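Local coordinates for general stress protein 26 (Bacillus anthracis, PDB 3EC6) that is of unknown function but binds flavin-adenine dinucleotide and belongs to the pyridoxamine 5'-phosphate oxidase family, which is consistent with a flavin-dependent role in the stress response, at residues Met2-Ile8 / Glu135-Leu139; Arg16-Leu20 / Ala31-Phe36; Asp39-Tyr43 / Lys117-Ile123. One frame throughout, in Å; residues are numbered along the deposited sequence.

Contact 1. Residues Met2-Ile8 / Glu135-Leu139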
loop_
_atom_site.group_PDB
_atom_site.type_symbol
_atom_site.label_atom_id
_atom_site.label_comp_id
_atom_site.label_asym_id
_atom_site.label_seq_id
_atom_site.Cartn_x
_atom_site.Cartn_y
_atom_site.Cartn_z
HETATM N N MSE A 2 -29.371 -0.800 8.442
HETATM C CA MSE A 2 -27.975 -0.272 8.368
HETATM C C MSE A 2 -27.125 -0.887 7.248
HETATM O O MSE A 2 -27.316 -2.056 6.912
HETATM C CB MSE A 2 -27.286 -0.436 9.715
HETATM C CG MSE A 2 -26.095 0.477 9.900
HETATM SE SE MSE A 2 -24.551 -0.643 9.888
HETATM C CE MSE A 2 -23.626 0.083 11.428
ATOM N N HIS A 3 -26.166 -0.119 6.696
ATOM C CA HIS A 3 -25.662 -0.414 5.371
ATOM C C HIS A 3 -24.184 -0.749 5.273
ATOM O O HIS A 3 -23.689 -0.842 4.178
ATOM C CB HIS A 3 -25.985 0.719 4.417
ATOM C CG HIS A 3 -27.446 0.971 4.308
ATOM N ND1 HIS A 3 -27.995 2.235 4.350
ATOM C CD2 HIS A 3 -28.486 0.108 4.198
ATOM C CE1 HIS A 3 -29.311 2.142 4.259
ATOM N NE2 HIS A 3 -29.635 0.862 4.168
ATOM N N LEU A 4 -23.530 -0.940 6.410
ATOM C CA LEU A 4 -22.079 -1.192 6.418
ATOM C C LEU A 4 -21.672 -2.422 5.641
ATOM O O LEU A 4 -20.757 -2.349 4.830
ATOM C CB LEU A 4 -21.527 -1.259 7.846
ATOM C CG LEU A 4 -20.016 -1.487 7.987
ATOM C CD1 LEU A 4 -19.241 -0.319 7.401
ATOM C CD2 LEU A 4 -19.640 -1.631 9.414
ATOM N N LYS A 5 -22.299 -3.582 5.891
ATOM C CA LYS A 5 -21.950 -4.769 5.108
ATOM C C LYS A 5 -22.169 -4.524 3.649
ATOM O O LYS A 5 -21.398 -4.956 2.838
ATOM C CB LYS A 5 -22.712 -6.035 5.506
ATOM C CG LYS A 5 -22.262 -6.685 6.780
ATOM C CD LYS A 5 -23.014 -7.977 6.961
ATOM C CE LYS A 5 -22.950 -8.409 8.383
ATOM N NZ LYS A 5 -21.734 -9.177 8.626
ATOM N N GLU A 6 -23.253 -3.827 3.306
ATOM C CA GLU A 6 -23.483 -3.540 1.905
ATOM C C GLU A 6 -22.450 -2.555 1.328
ATOM O O GLU A 6 -21.981 -2.758 0.215
ATOM C CB GLU A 6 -24.896 -2.986 1.705
ATOM C CG GLU A 6 -25.159 -2.570 0.295
ATOM C CD GLU A 6 -26.652 -2.332 0.035
ATOM O OE1 GLU A 6 -27.431 -2.176 1.010
ATOM O OE2 GLU A 6 -27.031 -2.310 -1.157
ATOM N N LYS A 7 -22.119 -1.515 2.089
ATOM C CA LYS A 7 -21.081 -0.534 1.690
ATOM C C LYS A 7 -19.773 -1.260 1.429
ATOM O O LYS A 7 -19.091 -0.988 0.437
ATOM C CB LYS A 7 -20.856 0.537 2.774
ATOM C CG LYS A 7 -21.894 1.735 2.918
ATOM C CD LYS A 7 -21.628 2.510 4.258
ATOM C CE LYS A 7 -22.264 3.898 4.292
ATOM N NZ LYS A 7 -22.206 4.466 5.659
ATOM N N ILE A 8 -19.416 -2.202 2.317
ATOM C CA ILE A 8 -18.176 -2.986 2.150
ATOM C C ILE A 8 -18.221 -3.913 0.954
ATOM O O ILE A 8 -17.299 -3.976 0.170
ATOM C CB ILE A 8 -17.799 -3.764 3.481
ATOM C CG1 ILE A 8 -17.438 -2.732 4.557
ATOM C CG2 ILE A 8 -16.648 -4.737 3.207
ATOM C CD1 ILE A 8 -17.409 -3.298 5.955
ATOM N N GLU A 135 -16.110 3.503 10.133
ATOM C CA GLU A 135 -16.936 2.479 10.759
ATOM C C GLU A 135 -16.159 1.209 10.545
ATOM O O GLU A 135 -15.339 1.126 9.639
ATOM C CB GLU A 135 -18.264 2.323 10.052
ATOM C CG GLU A 135 -19.091 3.601 9.965
ATOM C CD GLU A 135 -20.057 3.525 8.819
ATOM O OE1 GLU A 135 -21.039 2.755 8.953
ATOM O OE2 GLU A 135 -19.830 4.215 7.787
ATOM N N PHE A 136 -16.407 0.214 11.361
ATOM C CA PHE A 136 -15.711 -1.046 11.100
ATOM C C PHE A 136 -16.626 -2.226 11.384
ATOM O O PHE A 136 -17.606 -2.119 12.150
ATOM C CB PHE A 136 -14.421 -1.117 11.915
ATOM C CG PHE A 136 -14.640 -0.968 13.392
ATOM C CD1 PHE A 136 -14.827 -2.079 14.205
ATOM C CD2 PHE A 136 -14.673 0.306 13.970
ATOM C CE1 PHE A 136 -15.036 -1.926 15.579
ATOM C CE2 PHE A 136 -14.889 0.475 15.348
ATOM C CZ PHE A 136 -15.075 -0.638 16.152
ATOM N N LEU A 137 -16.282 -3.346 10.774
ATOM C CA LEU A 137 -16.902 -4.641 10.971
ATOM C C LEU A 137 -15.846 -5.572 11.587
ATOM O O LEU A 137 -14.720 -5.624 11.073
ATOM C CB LEU A 137 -17.299 -5.186 9.594
ATOM C CG LEU A 137 -18.158 -6.431 9.438
ATOM C CD1 LEU A 137 -19.501 -6.298 10.212
ATOM C CD2 LEU A 137 -18.449 -6.691 7.966
ATOM N N ARG A 138 -16.183 -6.274 12.676
ATOM C CA ARG A 138 -15.312 -7.350 13.171
ATOM C C ARG A 138 -15.891 -8.668 12.686
ATOM O O ARG A 138 -17.115 -8.896 12.747
ATOM C CB ARG A 138 -15.128 -7.314 14.694
ATOM C CG ARG A 138 -14.963 -5.892 15.222
ATOM C CD ARG A 138 -14.036 -5.766 16.447
ATOM N NE ARG A 138 -14.375 -6.676 17.524
ATOM C CZ ARG A 138 -13.540 -7.003 18.511
ATOM N NH1 ARG A 138 -13.940 -7.844 19.458
ATOM N NH2 ARG A 138 -12.299 -6.503 18.539
ATOM N N LEU A 139 -15.016 -9.499 12.146
ATOM C CA LEU A 139 -15.390 -10.761 11.553
ATOM C C LEU A 139 -14.614 -11.871 12.252
ATOM O O LEU A 139 -13.452 -11.683 12.621
ATOM C CB LEU A 139 -15.094 -10.778 10.040
ATOM C CG LEU A 139 -15.898 -9.725 9.254
ATOM C CD1 LEU A 139 -15.482 -9.710 7.837
ATOM C CD2 LEU A 139 -17.404 -9.997 9.330
ATOM O OXT LEU A 139 -15.132 -12.968 12.460
#
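Leu-4 packs against the strand backbone at Phe-136 and Leu-137, the tightest part of a contact in which the N-terminal helix lies across the C-terminal strand; the axes of segments 4-8 and 135-138 approach to 9.4 Å and are almost perpendicular (94°). With CG of Leu-4 swung opposite its backbone nitrogen (chi1 -179°), both branch tips face the strand. CD2 rests against the backbone, 3.4 Å from the carbonyl oxygen of Phe-136, and also approaches CB of Leu-137. CD1 meets the aliphatic root of Glu-135 at its CB, 3.9 Å away, the two side chains running antiparallel past one another. One helical turn on, Ile-8 adds a second apolar touch, its CD1 lying 4.1 Å from CD2 of Leu-137. Tyr-125 and Ile-123 of strand 113-126, which pairs with 135-138, also pack against this side of the helix.

The margins are looser and more polar. Lys-7 reaches out on an extended chain, roughly perpendicular to the side chain of Glu-135, and places NZ 3.2 Å from OE2, a salt bridge that uses the syn lone pair of that oxygen. Lys-5 instead folds at its last torsion (chi4 -86°), which brings NZ to 4.0 Å from CD1 of Leu-137; its CG also touches CD2 of the same leucine. The selenomethionine Met-2 barely grazes OE1 of Glu-135.

Phe-136 points its CB away from the helix and its side chain lines the FAD pocket, so it serves the cofactor while its neighbours Glu-135 and Leu-137 meet the helix. Chemically, the helix is seated by leucine and isoleucine methyls, while the single charge pair lies at the partly exposed margin, where solvent could weaken it.

Contact 2. Residues Arg16-Leu20 / Ala31-Phe36. With FAD (flavin-adenine dinucleotide), chain B.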
loop_
_atom_site.group_PDB
_atom_site.type_symbol
_atom_site.label_atom_id
_atom_site.label_comp_id
_atom_site.label_asym_id
_atom_site.label_seq_id
_atom_site.Cartn_x
_atom_site.Cartn_y
_atom_site.Cartn_z
ATOM N N ARG A 16 -10.912 -4.295 -9.046
ATOM C CA ARG A 16 -10.197 -5.383 -8.413
ATOM C C ARG A 16 -8.804 -5.009 -7.851
ATOM O O ARG A 16 -8.303 -5.713 -7.001
ATOM C CB ARG A 16 -10.069 -6.555 -9.408
ATOM C CG ARG A 16 -11.213 -7.581 -9.320
ATOM C CD ARG A 16 -10.985 -8.771 -10.229
ATOM N NE ARG A 16 -12.275 -9.406 -10.471
ATOM C CZ ARG A 16 -12.967 -9.265 -11.602
ATOM N NH1 ARG A 16 -12.439 -8.579 -12.622
ATOM N NH2 ARG A 16 -14.173 -9.856 -11.740
ATOM N N THR A 17 -8.167 -3.942 -8.331
ATOM C CA THR A 17 -6.756 -3.676 -7.939
ATOM C C THR A 17 -6.679 -2.973 -6.602
ATOM O O THR A 17 -7.306 -1.944 -6.419
ATOM C CB THR A 17 -5.917 -2.891 -8.991
ATOM O OG1 THR A 17 -5.955 -3.594 -10.248
ATOM C CG2 THR A 17 -4.490 -2.770 -8.503
ATOM N N GLY A 18 -5.928 -3.547 -5.674
ATOM C CA GLY A 18 -5.711 -2.963 -4.360
ATOM C C GLY A 18 -4.247 -3.104 -3.989
ATOM O O GLY A 18 -3.402 -3.456 -4.837
ATOM N N VAL A 19 -3.950 -2.915 -2.703
ATOM C CA VAL A 19 -2.583 -3.038 -2.200
ATOM C C VAL A 19 -2.549 -4.100 -1.125
ATOM O O VAL A 19 -3.364 -4.034 -0.201
ATOM C CB VAL A 19 -2.127 -1.713 -1.572
ATOM C CG1 VAL A 19 -0.731 -1.846 -1.051
ATOM C CG2 VAL A 19 -2.208 -0.560 -2.654
ATOM N N LEU A 20 -1.644 -5.072 -1.258
ATOM C CA LEU A 20 -1.440 -6.087 -0.223
ATOM C C LEU A 20 -0.136 -5.776 0.485
ATOM O O LEU A 20 0.936 -5.763 -0.166
ATOM C CB LEU A 20 -1.318 -7.460 -0.910
ATOM C CG LEU A 20 -0.980 -8.648 0.015
ATOM C CD1 LEU A 20 -2.063 -8.849 1.114
ATOM C CD2 LEU A 20 -0.816 -9.978 -0.790
ATOM N N ALA A 31 2.491 -4.328 -2.294
ATOM C CA ALA A 31 2.454 -4.610 -3.732
ATOM C C ALA A 31 1.026 -4.393 -4.217
ATOM O O ALA A 31 0.053 -4.700 -3.506
ATOM C CB ALA A 31 2.887 -6.057 -4.009
ATOM N N PHE A 32 0.890 -3.881 -5.430
ATOM C CA PHE A 32 -0.416 -3.894 -6.103
ATOM C C PHE A 32 -0.770 -5.335 -6.442
ATOM O O PHE A 32 0.070 -6.093 -6.929
ATOM C CB PHE A 32 -0.389 -3.014 -7.383
ATOM C CG PHE A 32 -0.093 -1.570 -7.090
ATOM C CD1 PHE A 32 -1.045 -0.795 -6.447
ATOM C CD2 PHE A 32 1.155 -1.002 -7.423
ATOM C CE1 PHE A 32 -0.785 0.535 -6.136
ATOM C CE2 PHE A 32 1.412 0.349 -7.129
ATOM C CZ PHE A 32 0.437 1.100 -6.503
HETATM N N MSE A 33 -2.031 -5.695 -6.242
HETATM C CA MSE A 33 -2.527 -7.061 -6.513
HETATM C C MSE A 33 -4.010 -6.938 -6.912
HETATM O O MSE A 33 -4.718 -6.005 -6.447
HETATM C CB MSE A 33 -2.399 -8.031 -5.311
HETATM C CG MSE A 33 -0.989 -8.078 -4.728
HETATM SE SE MSE A 33 0.259 -8.962 -5.876
HETATM C CE MSE A 33 0.341 -10.679 -5.068
HETATM N N MSE A 34 -4.472 -7.825 -7.797
HETATM C CA MSE A 34 -5.903 -7.965 -8.075
HETATM C C MSE A 34 -6.562 -8.792 -6.979
HETATM O O MSE A 34 -6.075 -9.853 -6.607
HETATM C CB MSE A 34 -6.096 -8.672 -9.410
HETATM C CG MSE A 34 -5.460 -7.876 -10.461
HETATM SE SE MSE A 34 -5.737 -8.615 -12.218
HETATM C CE MSE A 34 -7.238 -9.694 -11.827
ATOM N N PHE A 35 -7.706 -8.331 -6.494
ATOM C CA PHE A 35 -8.396 -9.052 -5.425
ATOM C C PHE A 35 -9.689 -9.700 -5.863
ATOM O O PHE A 35 -10.574 -9.023 -6.442
ATOM C CB PHE A 35 -8.691 -8.087 -4.234
ATOM C CG PHE A 35 -7.481 -7.738 -3.446
ATOM C CD1 PHE A 35 -7.156 -8.445 -2.288
ATOM C CD2 PHE A 35 -6.621 -6.706 -3.907
ATOM C CE1 PHE A 35 -5.966 -8.108 -1.549
ATOM C CE2 PHE A 35 -5.428 -6.417 -3.176
ATOM C CZ PHE A 35 -5.115 -7.100 -2.014
ATOM N N PHE A 36 -9.846 -10.978 -5.504
ATOM C CA PHE A 36 -11.131 -11.694 -5.644
ATOM C C PHE A 36 -11.705 -11.970 -4.275
ATOM O O PHE A 36 -11.112 -11.616 -3.271
ATOM C CB PHE A 36 -10.879 -13.036 -6.363
ATOM C CG PHE A 36 -10.092 -12.873 -7.606
ATOM C CD1 PHE A 36 -10.712 -12.516 -8.779
ATOM C CD2 PHE A 36 -8.701 -12.981 -7.576
ATOM C CE1 PHE A 36 -9.952 -12.303 -9.960
ATOM C CE2 PHE A 36 -7.930 -12.789 -8.755
ATOM C CZ PHE A 36 -8.558 -12.455 -9.929
HETATM P PA FAD B . 8.606 -10.804 -6.200
HETATM O O1A FAD B . 8.679 -12.140 -5.475
HETATM O O2A FAD B . 8.623 -10.927 -7.713
HETATM O O5B FAD B . 9.908 -9.861 -5.876
HETATM C C5B FAD B . 9.849 -8.530 -6.332
HETATM C C4B FAD B . 10.003 -7.713 -5.065
HETATM O O4B FAD B . 11.371 -7.829 -4.620
HETATM C C3B FAD B . 9.686 -6.248 -5.348
HETATM O O3B FAD B . 8.378 -5.909 -4.887
HETATM C C2B FAD B . 10.859 -5.521 -4.690
HETATM O O2B FAD B . 10.526 -5.140 -3.365
HETATM C C1B FAD B . 11.988 -6.553 -4.635
HETATM N N9A FAD B . 12.867 -6.455 -5.828
HETATM C C8A FAD B . 12.502 -5.987 -7.070
HETATM N N7A FAD B . 13.579 -6.041 -7.893
HETATM C C5A FAD B . 14.621 -6.549 -7.208
HETATM C C6A FAD B . 15.934 -6.801 -7.601
HETATM N N6A FAD B . 16.385 -6.256 -8.741
HETATM N N1A FAD B . 16.808 -7.320 -6.659
HETATM C C2A FAD B . 16.377 -7.584 -5.361
HETATM N N3A FAD B . 15.062 -7.329 -4.984
HETATM C C4A FAD B . 14.196 -6.818 -5.904
HETATM N N1 FAD B . 1.193 -9.958 -9.260
HETATM C C2 FAD B . 0.549 -11.139 -8.956
HETATM O O2 FAD B . 1.287 -12.110 -8.763
HETATM N N3 FAD B . -0.819 -11.200 -8.826
HETATM C C4 FAD B . -1.595 -10.082 -9.047
HETATM O O4 FAD B . -2.852 -10.152 -8.928
HETATM C C4X FAD B . -0.967 -8.878 -9.427
HETATM N N5 FAD B . -1.748 -7.759 -9.664
HETATM C C5X FAD B . -1.113 -6.583 -10.042
HETATM C C6 FAD B . -1.936 -5.470 -10.300
HETATM C C7 FAD B . -1.291 -4.279 -10.645
HETATM C C7M FAD B . -2.160 -3.078 -10.935
HETATM C C8 FAD B . 0.116 -4.200 -10.732
HETATM C C8M FAD B . 0.842 -2.909 -11.081
HETATM C C9 FAD B . 0.919 -5.306 -10.422
HETATM C C9A FAD B . 0.292 -6.522 -10.086
HETATM N N10 FAD B . 1.069 -7.638 -9.800
HETATM C C10 FAD B . 0.425 -8.835 -9.491
HETATM C "C1'" FAD B . 2.560 -7.619 -9.708
HETATM C "C2'" FAD B . 3.091 -7.452 -8.276
HETATM O "O2'" FAD B . 2.630 -6.228 -7.698
HETATM C "C3'" FAD B . 4.617 -7.373 -8.354
HETATM O "O3'" FAD B . 5.057 -8.578 -9.004
HETATM C "C4'" FAD B . 5.247 -7.252 -6.973
HETATM O "O4'" FAD B . 6.667 -6.900 -7.050
HETATM C "C5'" FAD B . 5.098 -8.574 -6.200
HETATM O "O5'" FAD B . 5.751 -8.448 -4.945
HETATM P P FAD B . 6.580 -9.752 -4.487
HETATM O O1P FAD B . 7.469 -9.439 -3.288
HETATM O O2P FAD B . 5.720 -10.980 -4.390
HETATM O O3P FAD B . 7.437 -9.825 -5.837
#
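Five backbone hydrogen bonds join Gly-18 and Leu-20 to Met-33 and Ala-31, and Arg-16 to Phe-35. Gly-18 and Met-33 bond in both directions; the link from Gly-18 N to Met-33 O is 2.8 Å long and nearly straight at 175°. Beyond the paired region, Phe-35 N reaches Arg-16 O at 2.7 Å.

Apolar packing covers both faces. CG2 of Val-19 lies 3.9 Å from CE1 of Phe-32, the two side chains running alongside each other. On the other face, Phe-35 turns the edge of its ring to Gly-18, its CE2 only 3.6 Å from the glycine C, where the lack of a side chain makes room. CB of Leu-20 meets both CZ of this ring and CG of the selenomethionine Met-33.

The third kind is cofactor binding. Met-34 N donates to FAD O4 at 3.1 Å and more weakly to N5, while FAD O2' gives a 2.7 Å hydrogen bond to Phe-32 O. Bent at chi2 (-71°), Met-33 brings its selenium to 3.6 Å from C10 of the flavin. Arg-68 of the second subunit makes a cation-pi contact with Phe-32. An antiparallel hairpin carrying flavin at a dimer interface is consistent with the split-barrel fold of the FMN-binding clan, here holding FAD.

Contact 3. Residues Asp39-Tyr43 / Lys117-Ile123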
loop_
_atom_site.group_PDB
_atom_site.type_symbol
_atom_site.label_atom_id
_atom_site.label_comp_id
_atom_site.label_asym_id
_atom_site.label_seq_id
_atom_site.Cartn_x
_atom_site.Cartn_y
_atom_site.Cartn_z
ATOM N N ASP A 39 -17.624 -13.978 -0.206
ATOM C CA ASP A 39 -18.146 -13.155 0.878
ATOM C C ASP A 39 -17.054 -12.155 1.309
ATOM O O ASP A 39 -16.559 -11.386 0.477
ATOM C CB ASP A 39 -18.643 -14.032 2.012
ATOM C CG ASP A 39 -19.905 -14.802 1.620
ATOM O OD1 ASP A 39 -20.814 -14.188 0.999
ATOM O OD2 ASP A 39 -19.956 -16.003 1.930
ATOM N N PHE A 40 -16.703 -12.125 2.592
ATOM C CA PHE A 40 -15.720 -11.106 3.017
ATOM C C PHE A 40 -14.296 -11.624 3.033
ATOM O O PHE A 40 -13.369 -10.893 3.361
ATOM C CB PHE A 40 -16.076 -10.534 4.413
ATOM C CG PHE A 40 -17.381 -9.773 4.421
ATOM C CD1 PHE A 40 -17.497 -8.562 3.745
ATOM C CD2 PHE A 40 -18.502 -10.312 5.066
ATOM C CE1 PHE A 40 -18.690 -7.883 3.710
ATOM C CE2 PHE A 40 -19.726 -9.616 5.050
ATOM C CZ PHE A 40 -19.805 -8.399 4.373
ATOM N N VAL A 41 -14.114 -12.867 2.598
ATOM C CA VAL A 41 -12.778 -13.457 2.501
ATOM C C VAL A 41 -12.150 -13.079 1.180
ATOM O O VAL A 41 -12.753 -13.275 0.120
ATOM C CB VAL A 41 -12.837 -15.017 2.653
ATOM C CG1 VAL A 41 -11.453 -15.617 2.434
ATOM C CG2 VAL A 41 -13.391 -15.378 4.076
ATOM N N LEU A 42 -10.941 -12.510 1.220
ATOM C CA LEU A 42 -10.329 -12.000 -0.024
ATOM C C LEU A 42 -9.311 -13.036 -0.496
ATOM O O LEU A 42 -8.761 -13.809 0.276
ATOM C CB LEU A 42 -9.593 -10.642 0.183
ATOM C CG LEU A 42 -10.541 -9.546 0.668
ATOM C CD1 LEU A 42 -9.727 -8.276 0.891
ATOM C CD2 LEU A 42 -11.643 -9.266 -0.332
ATOM N N TYR A 43 -9.085 -13.056 -1.810
ATOM C CA TYR A 43 -8.089 -13.990 -2.389
ATOM C C TYR A 43 -7.281 -13.245 -3.449
ATOM O O TYR A 43 -7.833 -12.410 -4.170
ATOM C CB TYR A 43 -8.771 -15.161 -3.113
ATOM C CG TYR A 43 -9.553 -16.120 -2.203
ATOM C CD1 TYR A 43 -8.903 -17.234 -1.628
ATOM C CD2 TYR A 43 -10.894 -15.880 -1.883
ATOM C CE1 TYR A 43 -9.598 -18.136 -0.760
ATOM C CE2 TYR A 43 -11.576 -16.734 -1.010
ATOM C CZ TYR A 43 -10.935 -17.849 -0.464
ATOM O OH TYR A 43 -11.587 -18.716 0.401
ATOM N N LYS A 117 -5.117 -16.466 0.638
ATOM C CA LYS A 117 -6.432 -16.370 1.236
ATOM C C LYS A 117 -6.310 -15.437 2.421
ATOM O O LYS A 117 -5.469 -15.621 3.293
ATOM C CB LYS A 117 -6.877 -17.760 1.725
ATOM C CG LYS A 117 -8.148 -17.682 2.554
ATOM C CD LYS A 117 -8.641 -19.089 2.860
ATOM C CE LYS A 117 -9.837 -19.081 3.787
ATOM N NZ LYS A 117 -10.222 -20.473 4.153
ATOM N N ILE A 118 -7.132 -14.402 2.489
ATOM C CA ILE A 118 -7.008 -13.426 3.590
ATOM C C ILE A 118 -8.297 -13.500 4.396
ATOM O O ILE A 118 -9.393 -13.152 3.905
ATOM C CB ILE A 118 -6.817 -11.997 3.040
ATOM C CG1 ILE A 118 -5.502 -11.907 2.326
ATOM C CG2 ILE A 118 -6.780 -10.983 4.222
ATOM C CD1 ILE A 118 -5.439 -10.817 1.350
ATOM N N ASN A 119 -8.171 -13.990 5.624
ATOM C CA ASN A 119 -9.315 -14.132 6.530
ATOM C C ASN A 119 -9.408 -12.873 7.350
ATOM O O ASN A 119 -8.539 -12.630 8.173
ATOM C CB ASN A 119 -9.152 -15.321 7.474
ATOM C CG ASN A 119 -9.543 -16.608 6.824
ATOM O OD1 ASN A 119 -8.699 -17.360 6.373
ATOM N ND2 ASN A 119 -10.845 -16.845 6.728
ATOM N N PRO A 120 -10.421 -12.042 7.094
ATOM C CA PRO A 120 -10.399 -10.740 7.744
ATOM C C PRO A 120 -10.768 -10.851 9.239
ATOM O O PRO A 120 -11.647 -11.635 9.621
ATOM C CB PRO A 120 -11.504 -9.950 7.018
ATOM C CG PRO A 120 -12.533 -11.088 6.675
ATOM C CD PRO A 120 -11.628 -12.224 6.258
ATOM N N ASP A 121 -10.068 -10.056 10.044
ATOM C CA ASP A 121 -10.515 -9.869 11.431
ATOM C C ASP A 121 -11.262 -8.576 11.513
ATOM O O ASP A 121 -12.269 -8.499 12.255
ATOM C CB ASP A 121 -9.312 -9.846 12.396
ATOM C CG ASP A 121 -8.694 -11.243 12.554
ATOM O OD1 ASP A 121 -9.441 -12.197 12.705
ATOM O OD2 ASP A 121 -7.441 -11.416 12.398
ATOM N N THR A 122 -10.754 -7.522 10.855
ATOM C CA THR A 122 -11.387 -6.201 10.967
ATOM C C THR A 122 -11.446 -5.592 9.568
ATOM O O THR A 122 -10.462 -5.673 8.825
ATOM C CB THR A 122 -10.603 -5.261 11.900
ATOM O OG1 THR A 122 -10.370 -5.961 13.137
ATOM C CG2 THR A 122 -11.376 -3.955 12.185
ATOM N N ILE A 123 -12.620 -5.056 9.193
ATOM C CA ILE A 123 -12.691 -4.295 7.945
ATOM C C ILE A 123 -13.135 -2.898 8.309
ATOM O O ILE A 123 -14.226 -2.718 8.910
ATOM C CB ILE A 123 -13.646 -4.918 6.922
ATOM C CG1 ILE A 123 -13.175 -6.354 6.569
ATOM C CG2 ILE A 123 -13.718 -3.996 5.655
ATOM C CD1 ILE A 123 -14.042 -7.033 5.528
HETATM O O HOH W 1 -10.503 -10.521 3.722
HETATM O O HOH W 2 -10.769 -21.226 1.232
#
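Tyr-43 and Lys-117 run alongside each other in the same direction, a non-hydrogen-bonded antiparallel pair whose side chains match along their length. Lys-117 leaves the backbone with CG opposite its own nitrogen (chi1 171°) and stays extended to the end, so its methylenes follow the tyrosine outward: CG is 3.6 Å from CE1 of Tyr-43, and CE comes near its OH. A water at the edge of the phenol ring, in its plane, joins the two ends, 2.8 Å from Tyr-43 OH and accepting from Lys-117 NZ. CG1 of Val-41 packs on the same lysine chain and touches Ile-118 O.

Next to this pair, Leu-42 and Ile-118 exchange two backbone hydrogen bonds, the shorter being Ile-118 N to Leu-42 O at 2.8 Å. Past them the strands part. The ring of Pro-120 sets CG 3.4 Å from Phe-40 O, while another water donates to that oxygen and to Ile-118 O. Phe-40, its ring turned opposite its carbonyl carbon (chi1 -65°), runs roughly perpendicular to the Ile-123 side chain, with Phe-40 CD1 4.2 Å from Ile-123 CD1, and packs on helix 4-13.

The chemistry thus divides the lysine: its methylenes pack on phenol and valine, while NZ keeps at least one water.

From the N terminus, helix 4-13 supplies the first half of contact 1, which stays open until the last strand, 135-138, arrives and so spans almost the whole chain. Within that span, contact 2 closes first, as the local hairpin of strands 17-24 and 27-38. Contact 3 follows in series, opening at the next strand, 41-47, and closing 74 residues later on strand 113-126. No two of the loops cross. Contacts 2 and 3 meet where Phe-36 N probably hydrogen-bonds to Tyr-43 O and Leu-20 packs on Ile-118. Contacts 3 and 1 join through a probable hydrogen bond from Leu-137 N to Ile-123 O, tying both chain ends to the sheet that carries the flavin-binding hairpin.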